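Local coordinates for designed Anbu Protein (Synthetic construct, PDB 5LOY) that probably works in protein degradation as a proteasome-like N-terminal nucleophile hydrolase, a consensus-designed ancestral beta subunit that builds helical assemblies, at residues P77-A82 with G116-E121; S111-G116 with L125-P130. One frame throughout, in Å; residues are numbered along the deposited sequence.

Interaction 1 of 2, residues P77-A82 with G116-E121; sequences PSMFEA and GQIAGE
The Glu121 carboxylate meets the start of helix 79-94: OE2 accepts from Met79 N through its syn lone pair, at 3.1 Å with an N-H...O angle of 158°. This is a capped helix N terminus laid against the end of strand 110-118 in the Ntn-hydrolase sandwich of sheets and helices. Ser78 CB lies 3.3 Å from the same OE2, while OE1 sits beside Met79 CG, 3.6 Å off. The Gln117 amide is held within its own segment and from outside: NE2 donates to Glu121 O at 2.9 Å, nearly straight and in the carbonyl plane, while OE1 accepts from Tyr196 and the backbone of Asp199. The ring of Phe80 has Glu81 OE2 in plane at its edge.

Ser78 is the N-cap, its OG accepting from Glu81 N; a short hydroxyl suits that task. Gly120, with phi 77°, suits the type II turn from Ile118 to Glu121. The length of glutamate, with CG anti to the backbone N (chi1 -173°), carries the acid to the helix end, where the helix dipole probably favours a negative charge. Arg124 completes the grip with a salt bridge to OE2.

Toward Gly116 the contact is apolar. Ile118 CD1 reaches Met79 CG at 4.1 Å, and the flexible thioether, bent at chi2 and chi3, folds over Gly116. Glycine suits this position because at its backbone angles a beta carbon would press on the preceding carbonyl O; Met79 SD rests 4.0 Å from Gly116 N.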
ATOM      1  N   PRO A  77     -23.254 -22.000 -17.339  1.00 56.21           N
ATOM      2  CA  PRO A  77     -22.752 -23.373 -17.273  1.00 58.10           C
ATOM      3  C   PRO A  77     -21.362 -23.519 -16.644  1.00 57.39           C
ATOM      4  O   PRO A  77     -20.960 -24.622 -16.311  1.00 61.59           O
ATOM      5  CB  PRO A  77     -22.719 -23.804 -18.743  1.00 60.20           C
ATOM      6  CG  PRO A  77     -22.526 -22.527 -19.504  1.00 60.25           C
ATOM      7  CD  PRO A  77     -23.186 -21.437 -18.700  1.00 58.11           C
ATOM      8  N   SER A  78     -20.617 -22.432 -16.501  1.00 55.77           N
ATOM      9  CA  SER A  78     -19.298 -22.487 -15.860  1.00 53.71           C
ATOM     10  C   SER A  78     -18.956 -21.116 -15.306  1.00 49.81           C
ATOM     11  O   SER A  78     -19.533 -20.118 -15.713  1.00 49.31           O
ATOM     12  CB  SER A  78     -18.219 -22.954 -16.852  1.00 54.90           C
ATOM     13  OG  SER A  78     -17.802 -21.905 -17.703  1.00 54.18           O
ATOM     14  N   MET A  79     -18.058 -21.071 -14.337  1.00 48.58           N
ATOM     15  CA  MET A  79     -17.641 -19.797 -13.768  1.00 47.47           C
ATOM     16  C   MET A  79     -16.948 -18.906 -14.787  1.00 44.69           C
ATOM     17  O   MET A  79     -17.027 -17.701 -14.697  1.00 40.12           O
ATOM     18  CB  MET A  79     -16.719 -20.023 -12.579  1.00 49.65           C
ATOM     19  CG  MET A  79     -17.451 -20.498 -11.324  1.00 53.15           C
ATOM     20  SD  MET A  79     -18.428 -19.244 -10.459  1.00 52.19           S
ATOM     21  CE  MET A  79     -17.560 -17.747 -10.831  1.00 46.47           C
ATOM     22  N   PHE A  80     -16.276 -19.500 -15.762  1.00 44.95           N
ATOM     23  CA  PHE A  80     -15.709 -18.718 -16.847  1.00 43.84           C
ATOM     24  C   PHE A  80     -16.830 -17.976 -17.589  1.00 44.89           C
ATOM     25  O   PHE A  80     -16.705 -16.783 -17.836  1.00 44.21           O
ATOM     26  CB  PHE A  80     -14.892 -19.613 -17.788  1.00 44.71           C
ATOM     27  CG  PHE A  80     -14.172 -18.871 -18.881  1.00 44.98           C
ATOM     28  CD1 PHE A  80     -14.808 -18.588 -20.087  1.00 45.98           C
ATOM     29  CD2 PHE A  80     -12.835 -18.483 -18.722  1.00 43.65           C
ATOM     30  CE1 PHE A  80     -14.145 -17.910 -21.100  1.00 46.17           C
ATOM     31  CE2 PHE A  80     -12.175 -17.814 -19.728  1.00 43.28           C
ATOM     32  CZ  PHE A  80     -12.828 -17.529 -20.919  1.00 45.01           C
ATOM     33  N   GLU A  81     -17.912 -18.664 -17.945  1.00 46.32           N
ATOM     34  CA  GLU A  81     -19.030 -17.996 -18.590  1.00 48.23           C
ATOM     35  C   GLU A  81     -19.702 -16.965 -17.672  1.00 45.87           C
ATOM     36  O   GLU A  81     -20.159 -15.927 -18.134  1.00 46.72           O
ATOM     37  CB  GLU A  81     -20.050 -19.012 -19.102  1.00 53.25           C
ATOM     38  CG  GLU A  81     -19.551 -19.881 -20.275  1.00 58.79           C
ATOM     39  CD  GLU A  81     -19.099 -19.069 -21.509  1.00 63.15           C
ATOM     40  OE1 GLU A  81     -19.805 -18.086 -21.889  1.00 64.66           O
ATOM     41  OE2 GLU A  81     -18.034 -19.405 -22.108  1.00 64.38           O
ATOM     42  N   ALA A  82     -19.771 -17.239 -16.380  1.00 44.06           N
ATOM     43  CA  ALA A  82     -20.303 -16.266 -15.425  1.00 43.36           C
ATOM     44  C   ALA A  82     -19.524 -14.940 -15.449  1.00 40.80           C
ATOM     45  O   ALA A  82     -20.112 -13.855 -15.505  1.00 38.67           O
ATOM     46  CB  ALA A  82     -20.274 -16.845 -14.016  1.00 43.57           C
ATOM     47  N   GLY A 116     -16.714 -18.694  -6.879  1.00 36.41           N
ATOM     48  CA  GLY A 116     -17.687 -19.653  -6.393  1.00 37.74           C
ATOM     49  C   GLY A 116     -17.431 -21.052  -6.912  1.00 39.67           C
ATOM     50  O   GLY A 116     -16.334 -21.353  -7.364  1.00 38.99           O
ATOM     51  N   GLN A 117     -18.461 -21.897  -6.852  1.00 41.99           N
ATOM     52  CA  GLN A 117     -18.358 -23.263  -7.319  1.00 45.05           C
ATOM     53  C   GLN A 117     -19.680 -23.710  -7.921  1.00 47.81           C
ATOM     54  O   GLN A 117     -20.738 -23.450  -7.378  1.00 48.53           O
ATOM     55  CB  GLN A 117     -17.936 -24.195  -6.189  1.00 44.84           C
ATOM     56  CG  GLN A 117     -17.830 -25.639  -6.639  1.00 47.90           C
ATOM     57  CD  GLN A 117     -17.140 -26.539  -5.633  1.00 48.88           C
ATOM     58  OE1 GLN A 117     -17.187 -26.313  -4.427  1.00 49.65           O
ATOM     59  NE2 GLN A 117     -16.518 -27.578  -6.129  1.00 50.39           N
ATOM     60  N   ILE A 118     -19.596 -24.394  -9.054  1.00 50.65           N
ATOM     61  CA  ILE A 118     -20.760 -24.963  -9.728  1.00 54.02           C
ATOM     62  C   ILE A 118     -20.574 -26.472  -9.701  1.00 56.61           C
ATOM     63  O   ILE A 118     -19.481 -26.938  -9.917  1.00 58.11           O
ATOM     64  CB  ILE A 118     -20.836 -24.409 -11.156  1.00 54.61           C
ATOM     65  CG1 ILE A 118     -21.290 -22.947 -11.095  1.00 54.67           C
ATOM     66  CG2 ILE A 118     -21.779 -25.221 -12.007  1.00 56.90           C
ATOM     67  CD1 ILE A 118     -21.082 -22.163 -12.380  1.00 55.32           C
ATOM     68  N   ALA A 119     -21.610 -27.236  -9.375  1.00 59.70           N
ATOM     69  CA  ALA A 119     -21.466 -28.694  -9.183  1.00 62.13           C
ATOM     70  C   ALA A 119     -20.644 -29.366 -10.300  1.00 66.11           C
ATOM     71  O   ALA A 119     -20.876 -29.086 -11.483  1.00 64.87           O
ATOM     72  CB  ALA A 119     -22.834 -29.346  -9.100  1.00 63.42           C
ATOM     73  N   GLY A 120     -19.686 -30.228  -9.913  1.00 69.14           N
ATOM     74  CA  GLY A 120     -18.841 -30.986 -10.864  1.00 71.25           C
ATOM     75  C   GLY A 120     -17.713 -30.192 -11.529  1.00 69.35           C
ATOM     76  O   GLY A 120     -17.233 -30.521 -12.602  1.00 70.84           O
ATOM     77  N   GLU A 121     -17.314 -29.116 -10.887  1.00 66.02           N
ATOM     78  CA  GLU A 121     -16.317 -28.196 -11.406  1.00 64.14           C
ATOM     79  C   GLU A 121     -15.638 -27.755 -10.076  1.00 57.96           C
ATOM     80  O   GLU A 121     -16.291 -27.715  -9.035  1.00 56.15           O
ATOM     81  CB  GLU A 121     -17.051 -27.056 -12.172  1.00 64.82           C
ATOM     82  CG  GLU A 121     -16.225 -26.031 -12.971  1.00 66.16           C
ATOM     83  CD  GLU A 121     -16.796 -24.581 -12.949  1.00 62.72           C
ATOM     84  OE1 GLU A 121     -17.014 -24.001 -11.841  1.00 66.62           O
ATOM     85  OE2 GLU A 121     -16.972 -23.994 -14.029  1.00 56.53           O
TER

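Interaction 2 of 2, residues S111-G116 with L125-P130; sequences SFILGG and LFLIYP
Ser111 and Phe112 both donate to one acceptor across the hairpin, Ile128 O. Phe112 N comes to it in the carbonyl plane at 3.2 Å, nearly straight, and Ser111 OG comes from 3.2 Å, tilted 18° from that plane. The hydroxyl gets there with chi1 -166°, which sets OG opposite its own backbone N. With an alanine here, Ile128 O would probably keep its amide donor but lose the second one just where the strand ends, before Tyr129 and Pro130.

The remaining bonds follow the antiparallel register. Phe112 O takes Ile128 N at 2.8 Å, closing the first hydrogen-bonded pair, and Leu114 with Phe126 forms the next. In it Leu114 O receives Phe126 N at 2.7 Å, nearly along the C=O axis, and also lies at the edge of the Phe126 ring, in its plane. Phe126 O accepts from Leu114 N and additionally meets the CA-H of Ile113.

Between these pairs Ile113 and Gly115 turn their backbone bonds outward, to Leu47 and Val45. Branched Ile113 packs CG2 on Leu125 CD1 at 3.8 Å; glycine suits position 115 because a beta carbon would collide with that same methyl.

The hairpin thus lies mid-sheet between strands 42-50 and 134-136. Leu114 and Phe126 face helix 79-94, whereas Ile113 and Leu127 meet Ile146 of strand 143-147 in the other sheet.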
ATOM      1  N   SER A 111     -15.180  -2.178 -11.186  1.00 40.26           N
ATOM      2  CA  SER A 111     -14.316  -3.343 -11.151  1.00 40.14           C
ATOM      3  C   SER A 111     -14.924  -4.410 -10.226  1.00 36.25           C
ATOM      4  O   SER A 111     -15.594  -4.067  -9.257  1.00 35.12           O
ATOM      5  CB  SER A 111     -12.949  -2.889 -10.634  1.00 40.52           C
ATOM      6  OG  SER A 111     -12.020  -3.892 -10.880  1.00 44.66           O
ATOM      7  N   PHE A 112     -14.688  -5.690 -10.506  1.00 34.59           N
ATOM      8  CA  PHE A 112     -15.341  -6.745  -9.745  1.00 32.23           C
ATOM      9  C   PHE A 112     -14.439  -7.937  -9.468  1.00 33.17           C
ATOM     10  O   PHE A 112     -13.479  -8.208 -10.201  1.00 32.96           O
ATOM     11  CB  PHE A 112     -16.561  -7.254 -10.506  1.00 33.87           C
ATOM     12  CG  PHE A 112     -17.550  -6.175 -10.889  1.00 35.27           C
ATOM     13  CD1 PHE A 112     -17.380  -5.438 -12.045  1.00 35.54           C
ATOM     14  CD2 PHE A 112     -18.639  -5.903 -10.083  1.00 35.05           C
ATOM     15  CE1 PHE A 112     -18.264  -4.445 -12.385  1.00 36.67           C
ATOM     16  CE2 PHE A 112     -19.530  -4.929 -10.422  1.00 36.12           C
ATOM     17  CZ  PHE A 112     -19.348  -4.196 -11.576  1.00 38.03           C
ATOM     18  N   ILE A 113     -14.807  -8.688  -8.434  1.00 32.76           N
ATOM     19  CA  ILE A 113     -14.248  -9.999  -8.182  1.00 32.24           C
ATOM     20  C   ILE A 113     -15.387 -10.989  -8.142  1.00 33.12           C
ATOM     21  O   ILE A 113     -16.422 -10.723  -7.516  1.00 34.89           O
ATOM     22  CB  ILE A 113     -13.527 -10.041  -6.834  1.00 32.95           C
ATOM     23  CG1 ILE A 113     -12.199  -9.308  -6.960  1.00 34.34           C
ATOM     24  CG2 ILE A 113     -13.277 -11.479  -6.388  1.00 32.61           C
ATOM     25  CD1 ILE A 113     -11.526  -9.044  -5.621  1.00 36.12           C
ATOM     26  N   LEU A 114     -15.224 -12.112  -8.828  1.00 32.85           N
ATOM     27  CA  LEU A 114     -16.295 -13.073  -8.972  1.00 34.26           C
ATOM     28  C   LEU A 114     -15.724 -14.417  -8.668  1.00 34.79           C
ATOM     29  O   LEU A 114     -14.732 -14.823  -9.267  1.00 37.92           O
ATOM     30  CB  LEU A 114     -16.832 -13.074 -10.408  1.00 36.39           C
ATOM     31  CG  LEU A 114     -17.922 -14.126 -10.656  1.00 38.84           C
ATOM     32  CD1 LEU A 114     -19.235 -13.654 -10.078  1.00 40.11           C
ATOM     33  CD2 LEU A 114     -18.115 -14.410 -12.119  1.00 40.33           C
ATOM     34  N   GLY A 115     -16.358 -15.145  -7.771  1.00 34.54           N
ATOM     35  CA  GLY A 115     -15.923 -16.519  -7.493  1.00 34.93           C
ATOM     36  C   GLY A 115     -17.006 -17.411  -6.963  1.00 35.27           C
ATOM     37  O   GLY A 115     -18.097 -16.958  -6.648  1.00 37.41           O
ATOM     38  N   GLY A 116     -16.714 -18.694  -6.879  1.00 36.41           N
ATOM     39  CA  GLY A 116     -17.687 -19.653  -6.393  1.00 37.74           C
ATOM     40  C   GLY A 116     -17.431 -21.052  -6.912  1.00 39.67           C
ATOM     41  O   GLY A 116     -16.334 -21.353  -7.364  1.00 38.99           O
ATOM     42  N   LEU A 125     -12.035 -18.504  -9.119  1.00 35.92           N
ATOM     43  CA  LEU A 125     -11.981 -17.114  -8.708  1.00 34.94           C
ATOM     44  C   LEU A 125     -11.478 -16.234  -9.857  1.00 34.49           C
ATOM     45  O   LEU A 125     -10.426 -16.535 -10.451  1.00 33.66           O
ATOM     46  CB  LEU A 125     -11.032 -16.987  -7.532  1.00 34.71           C
ATOM     47  CG  LEU A 125     -10.897 -15.583  -6.941  1.00 35.02           C
ATOM     48  CD1 LEU A 125     -12.230 -15.160  -6.335  1.00 36.75           C
ATOM     49  CD2 LEU A 125      -9.791 -15.517  -5.895  1.00 35.03           C
ATOM     50  N   PHE A 126     -12.211 -15.149 -10.143  1.00 32.86           N
ATOM     51  CA  PHE A 126     -11.906 -14.251 -11.270  1.00 32.24           C
ATOM     52  C   PHE A 126     -11.835 -12.788 -10.868  1.00 30.92           C
ATOM     53  O   PHE A 126     -12.492 -12.375  -9.909  1.00 30.70           O
ATOM     54  CB  PHE A 126     -12.978 -14.362 -12.341  1.00 32.90           C
ATOM     55  CG  PHE A 126     -13.012 -15.689 -13.021  1.00 33.93           C
ATOM     56  CD1 PHE A 126     -13.653 -16.749 -12.434  1.00 34.27           C
ATOM     57  CD2 PHE A 126     -12.395 -15.881 -14.238  1.00 34.87           C
ATOM     58  CE1 PHE A 126     -13.682 -17.980 -13.062  1.00 35.76           C
ATOM     59  CE2 PHE A 126     -12.406 -17.122 -14.865  1.00 35.70           C
ATOM     60  CZ  PHE A 126     -13.045 -18.171 -14.270  1.00 36.32           C
ATOM     61  N   LEU A 127     -11.051 -12.014 -11.622  1.00 31.09           N
ATOM     62  CA  LEU A 127     -11.001 -10.550 -11.495  1.00 31.20           C
ATOM     63  C   LEU A 127     -11.493  -9.948 -12.793  1.00 32.91           C
ATOM     64  O   LEU A 127     -10.977 -10.290 -13.861  1.00 33.39           O
ATOM     65  CB  LEU A 127      -9.581 -10.097 -11.226  1.00 31.44           C
ATOM     66  CG  LEU A 127      -9.274  -8.596 -11.221  1.00 33.18           C
ATOM     67  CD1 LEU A 127     -10.053  -7.870 -10.153  1.00 33.05           C
ATOM     68  CD2 LEU A 127      -7.792  -8.360 -10.975  1.00 33.47           C
ATOM     69  N   ILE A 128     -12.507  -9.086 -12.720  1.00 33.81           N
ATOM     70  CA  ILE A 128     -13.020  -8.424 -13.918  1.00 35.86           C
ATOM     71  C   ILE A 128     -12.547  -6.990 -13.927  1.00 35.99           C
ATOM     72  O   ILE A 128     -12.804  -6.224 -12.991  1.00 37.33           O
ATOM     73  CB  ILE A 128     -14.551  -8.468 -14.019  1.00 36.12           C
ATOM     74  CG1 ILE A 128     -15.043  -9.895 -14.188  1.00 38.29           C
ATOM     75  CG2 ILE A 128     -15.028  -7.713 -15.228  1.00 37.97           C
ATOM     76  CD1 ILE A 128     -15.262 -10.612 -12.886  1.00 38.12           C
ATOM     77  N   TYR A 129     -11.839  -6.636 -14.983  1.00 36.52           N
ATOM     78  CA  TYR A 129     -11.249  -5.321 -15.088  1.00 39.08           C
ATOM     79  C   TYR A 129     -12.252  -4.280 -15.573  1.00 39.14           C
ATOM     80  O   TYR A 129     -13.283  -4.626 -16.130  1.00 40.68           O
ATOM     81  CB  TYR A 129     -10.082  -5.372 -16.082  1.00 41.63           C
ATOM     82  CG  TYR A 129      -8.874  -6.182 -15.664  1.00 41.76           C
ATOM     83  CD1 TYR A 129      -8.180  -5.905 -14.479  1.00 41.44           C
ATOM     84  CD2 TYR A 129      -8.380  -7.166 -16.498  1.00 44.34           C
ATOM     85  CE1 TYR A 129      -7.055  -6.630 -14.126  1.00 42.19           C
ATOM     86  CE2 TYR A 129      -7.253  -7.885 -16.169  1.00 45.59           C
ATOM     87  CZ  TYR A 129      -6.599  -7.619 -14.985  1.00 45.44           C
ATOM     88  OH  TYR A 129      -5.475  -8.364 -14.709  1.00 49.96           O
ATOM     89  N   PRO A 130     -11.924  -2.998 -15.410  1.00 39.78           N
ATOM     90  CA  PRO A 130     -12.748  -1.906 -15.912  1.00 42.10           C
ATOM     91  C   PRO A 130     -13.158  -2.031 -17.346  1.00 44.21           C
ATOM     92  O   PRO A 130     -14.263  -1.659 -17.683  1.00 48.10           O
ATOM     93  CB  PRO A 130     -11.839  -0.692 -15.741  1.00 42.24           C
ATOM     94  CG  PRO A 130     -11.056  -1.004 -14.514  1.00 40.16           C
ATOM     95  CD  PRO A 130     -10.816  -2.488 -14.574  1.00 40.29           C
TER

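How the interactions relate
Read from the N terminus, residues 77-82 come first, opening helix 79-94, and after a partly unmodelled connection strand 110-118 enters. Interaction 1 closes that long excursion by joining the helix start to the strand's end. Interaction 2 is far more local, a hairpin of strands 110-118 and 124-128. The segments alternate along the chain, so the two contacts cross, and Gly116 belongs to both. Together they tie one helix to two neighbouring strands of the same sheet. They also touch directly: Met79 CE lies 3.6 Å from Leu114 CD2, and Phe80 CA lies 3.7 Å from Phe126 CZ, seating the helix's first turn over the hairpin.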